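Local structure of glucose-6-phosphate 1-dehydrogenase (Mycobacterium avium, 4LGV) at residues 235-248 with 303-317. The protein catalyses the oxidation of glucose 6-phosphate to 6-phosphogluconolactone with reduction of a nicotinamide cofactor, the entry step of the pentose phosphate pathway. Numbering follows the deposited sequence.
Sequences IEDRGKFYDAVGAV and YTEVPGVAKDSTTET
The Tyr303 ring meets Ile235 CD1 at its edge, 3.6 Å from Tyr303 CE1, while Val309 CG1 lies over one face and Thr317 CG2 over the other, both toward the rim. Tyr303 OH lies at the edge of the Tyr242 ring, near its plane, and Ile235 CG1 covers a face of that second ring. Tyr303 suits this place: its ring packs between methyls while its OH reaches Asp243. With CG anti to the backbone N (chi1 -159°), Asp243 directs into the loop a carboxylate whose OD1 can take two hydroxyls: Ser313 OG donates on the syn lone pair and Tyr303 OH, 2.7 Å from OD1, on the anti side. OD2 takes a weak bond from Ala310 N. Ser313 OG also accepts from Thr315 N, an ST turn that holds this short hydroxyl toward Asp243. Thr315 OG1 donates to Asp243 O at 2.6 Å, and Thr315 CG2 rests on Gly246 CA. Gly239 leaves room for Pro307 O; Gly246 and Gly308 take a positive phi that suits glycine. Glu316 accepts from two helix N-H groups: Ala247 N meets its backbone O at 3.1 Å, and its side chain is long enough for OE2 to reach Val248 N and OE1 Arg297, in a salt bridge. Within the C-terminal domain, the loop joining strands 295-300 and 318-323 is thus bound to helices 239-243 and 246-264, whose Ala247 and Val248 also pack on Val319 of strand 318-323.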
# COMPACT_ATOMS: atom_id res chain seq x y z
N ILE A 235 28.95 -14.48 34.65
CA ILE A 235 29.33 -15.86 34.38
C ILE A 235 29.53 -16.59 35.72
O ILE A 235 30.51 -16.35 36.43
CB ILE A 235 30.62 -15.86 33.53
CG1 ILE A 235 30.31 -15.24 32.17
CG2 ILE A 235 31.11 -17.25 33.24
CD1 ILE A 235 30.74 -13.81 32.07
N GLU A 236 28.59 -17.46 36.07
CA GLU A 236 28.59 -18.15 37.38
C GLU A 236 29.57 -19.34 37.38
O GLU A 236 30.23 -19.60 38.38
CB GLU A 236 27.18 -18.63 37.77
N ASP A 237 29.69 -20.01 36.25
CA ASP A 237 30.57 -21.18 36.15
C ASP A 237 31.13 -21.25 34.75
O ASP A 237 30.71 -20.50 33.85
CB ASP A 237 29.80 -22.46 36.49
N ARG A 238 32.09 -22.13 34.56
CA ARG A 238 32.62 -22.37 33.24
C ARG A 238 33.21 -21.09 32.61
O ARG A 238 33.12 -20.86 31.38
CB ARG A 238 31.49 -22.96 32.37
N GLY A 239 33.85 -20.27 33.46
CA GLY A 239 34.53 -19.05 33.01
C GLY A 239 35.54 -19.30 31.91
O GLY A 239 35.68 -18.52 30.98
N LYS A 240 36.25 -20.41 32.02
CA LYS A 240 37.25 -20.76 31.05
C LYS A 240 36.61 -20.98 29.68
O LYS A 240 37.19 -20.61 28.65
CB LYS A 240 37.99 -22.02 31.53
CG LYS A 240 38.92 -22.66 30.51
CD LYS A 240 39.42 -24.07 30.96
CE LYS A 240 38.49 -25.18 30.43
NZ LYS A 240 38.99 -26.57 30.68
N PHE A 241 35.44 -21.60 29.68
CA PHE A 241 34.67 -21.87 28.44
C PHE A 241 34.14 -20.58 27.83
O PHE A 241 34.40 -20.31 26.65
CB PHE A 241 33.55 -22.89 28.69
CG PHE A 241 34.08 -24.26 29.07
CD1 PHE A 241 34.54 -25.14 28.09
CD2 PHE A 241 34.19 -24.65 30.42
CE1 PHE A 241 35.06 -26.39 28.45
CE2 PHE A 241 34.69 -25.90 30.78
CZ PHE A 241 35.13 -26.77 29.79
N TYR A 242 33.50 -19.75 28.64
CA TYR A 242 33.01 -18.46 28.14
C TYR A 242 34.13 -17.58 27.57
O TYR A 242 33.96 -16.96 26.50
CB TYR A 242 32.24 -17.70 29.20
CG TYR A 242 31.48 -16.55 28.61
CD1 TYR A 242 32.07 -15.30 28.49
CD2 TYR A 242 30.19 -16.71 28.10
CE1 TYR A 242 31.40 -14.24 27.90
CE2 TYR A 242 29.51 -15.66 27.50
CZ TYR A 242 30.10 -14.42 27.40
OH TYR A 242 29.45 -13.35 26.86
N ASP A 243 35.28 -17.56 28.23
CA ASP A 243 36.39 -16.68 27.81
C ASP A 243 36.93 -16.99 26.42
O ASP A 243 37.58 -16.14 25.80
CB ASP A 243 37.55 -16.74 28.81
CG ASP A 243 38.46 -15.53 28.73
OD1 ASP A 243 37.95 -14.40 28.49
OD2 ASP A 243 39.68 -15.69 28.99
N ALA A 244 36.71 -18.22 25.96
CA ALA A 244 37.09 -18.63 24.60
C ALA A 244 35.94 -18.40 23.56
O ALA A 244 36.14 -18.62 22.38
CB ALA A 244 37.47 -20.10 24.60
N VAL A 245 34.76 -18.01 24.03
CA VAL A 245 33.57 -17.91 23.18
C VAL A 245 33.19 -16.44 22.98
O VAL A 245 33.34 -15.91 21.87
CB VAL A 245 32.44 -18.70 23.83
CG1 VAL A 245 31.15 -18.49 23.07
CG2 VAL A 245 32.79 -20.20 23.88
N GLY A 246 32.72 -15.78 24.04
CA GLY A 246 32.35 -14.38 23.95
C GLY A 246 30.89 -14.21 23.51
O GLY A 246 30.31 -15.11 22.92
N ALA A 247 30.33 -13.04 23.79
CA ALA A 247 28.92 -12.75 23.54
C ALA A 247 28.50 -12.93 22.09
O ALA A 247 27.50 -13.58 21.80
CB ALA A 247 28.59 -11.34 24.02
N VAL A 248 29.27 -12.42 21.16
CA VAL A 248 28.94 -12.62 19.73
C VAL A 248 28.72 -14.10 19.40
O VAL A 248 27.65 -14.47 18.84
CB VAL A 248 29.98 -12.02 18.80
CG1 VAL A 248 29.69 -12.36 17.34
CG2 VAL A 248 29.99 -10.52 18.95
N TYR A 303 34.87 -9.14 35.46
CA TYR A 303 34.89 -10.32 34.59
C TYR A 303 36.24 -11.02 34.65
O TYR A 303 36.29 -12.24 34.70
CB TYR A 303 34.56 -9.93 33.15
CG TYR A 303 34.77 -11.05 32.16
CD1 TYR A 303 33.95 -12.18 32.17
CD2 TYR A 303 35.78 -10.98 31.22
CE1 TYR A 303 34.15 -13.22 31.27
CE2 TYR A 303 35.99 -12.01 30.32
CZ TYR A 303 35.17 -13.12 30.35
OH TYR A 303 35.39 -14.13 29.45
N THR A 304 37.31 -10.23 34.64
CA THR A 304 38.65 -10.77 34.70
C THR A 304 38.99 -11.47 36.04
O THR A 304 39.95 -12.23 36.07
CB THR A 304 39.71 -9.68 34.47
OG1 THR A 304 39.44 -8.58 35.35
CG2 THR A 304 39.69 -9.21 33.03
N GLU A 305 38.21 -11.25 37.09
CA GLU A 305 38.41 -11.96 38.36
C GLU A 305 37.56 -13.26 38.46
O GLU A 305 37.61 -13.97 39.46
CB GLU A 305 38.18 -11.02 39.57
N VAL A 306 36.80 -13.59 37.42
CA VAL A 306 36.06 -14.86 37.38
C VAL A 306 37.03 -16.04 37.17
O VAL A 306 37.84 -16.04 36.23
CB VAL A 306 34.98 -14.84 36.28
CG1 VAL A 306 34.33 -16.21 36.08
CG2 VAL A 306 33.92 -13.79 36.58
N PRO A 307 36.95 -17.07 38.01
CA PRO A 307 37.88 -18.20 37.84
C PRO A 307 37.82 -18.81 36.42
O PRO A 307 36.73 -19.03 35.86
CB PRO A 307 37.44 -19.21 38.92
CG PRO A 307 36.45 -18.51 39.81
CD PRO A 307 35.92 -17.32 39.05
N GLY A 308 39.00 -19.04 35.85
CA GLY A 308 39.15 -19.51 34.46
C GLY A 308 39.35 -18.40 33.44
O GLY A 308 39.76 -18.66 32.33
N VAL A 309 39.04 -17.16 33.80
CA VAL A 309 39.20 -16.04 32.87
C VAL A 309 40.61 -15.45 33.02
O VAL A 309 41.04 -15.14 34.13
CB VAL A 309 38.16 -14.93 33.13
CG1 VAL A 309 38.34 -13.78 32.16
CG2 VAL A 309 36.73 -15.46 33.04
N ALA A 310 41.30 -15.27 31.89
CA ALA A 310 42.63 -14.67 31.86
C ALA A 310 42.60 -13.22 32.33
O ALA A 310 41.67 -12.45 31.99
CB ALA A 310 43.23 -14.77 30.47
N LYS A 311 43.64 -12.84 33.09
CA LYS A 311 43.69 -11.55 33.79
C LYS A 311 43.69 -10.39 32.78
O LYS A 311 43.19 -9.31 33.06
CB LYS A 311 44.89 -11.46 34.75
N ASP A 312 44.23 -10.65 31.59
CA ASP A 312 44.27 -9.67 30.50
C ASP A 312 43.26 -9.98 29.35
O ASP A 312 43.45 -9.54 28.23
CB ASP A 312 45.70 -9.62 29.95
CG ASP A 312 46.17 -10.97 29.42
OD1 ASP A 312 45.46 -11.99 29.65
OD2 ASP A 312 47.25 -11.02 28.78
N SER A 313 42.21 -10.75 29.62
CA SER A 313 41.22 -11.12 28.58
C SER A 313 40.66 -9.92 27.83
O SER A 313 40.31 -8.92 28.43
CB SER A 313 40.04 -11.86 29.20
OG SER A 313 39.06 -12.17 28.22
N THR A 314 40.55 -10.03 26.52
CA THR A 314 39.82 -9.03 25.74
C THR A 314 38.51 -9.62 25.20
O THR A 314 37.94 -9.09 24.25
CB THR A 314 40.65 -8.47 24.57
OG1 THR A 314 41.12 -9.56 23.77
CG2 THR A 314 41.85 -7.65 25.11
N THR A 315 38.03 -10.70 25.82
CA THR A 315 36.74 -11.33 25.44
C THR A 315 35.57 -10.44 25.88
O THR A 315 35.57 -9.90 27.00
CB THR A 315 36.60 -12.72 26.07
OG1 THR A 315 37.68 -13.54 25.61
CG2 THR A 315 35.30 -13.35 25.69
N GLU A 316 34.59 -10.30 25.00
CA GLU A 316 33.44 -9.40 25.26
C GLU A 316 32.36 -10.16 25.98
O GLU A 316 32.09 -11.31 25.68
CB GLU A 316 32.93 -8.76 23.96
CG GLU A 316 32.01 -9.63 23.04
CD GLU A 316 32.74 -10.72 22.25
OE1 GLU A 316 33.98 -10.87 22.40
OE2 GLU A 316 32.06 -11.44 21.48
N THR A 317 31.78 -9.53 26.99
CA THR A 317 30.58 -10.03 27.62
C THR A 317 29.37 -9.26 27.13
O THR A 317 28.26 -9.53 27.58
CB THR A 317 30.64 -9.86 29.15
OG1 THR A 317 30.77 -8.46 29.46
CG2 THR A 317 31.79 -10.63 29.74
O HOH W 1 32.40 -13.80 20.61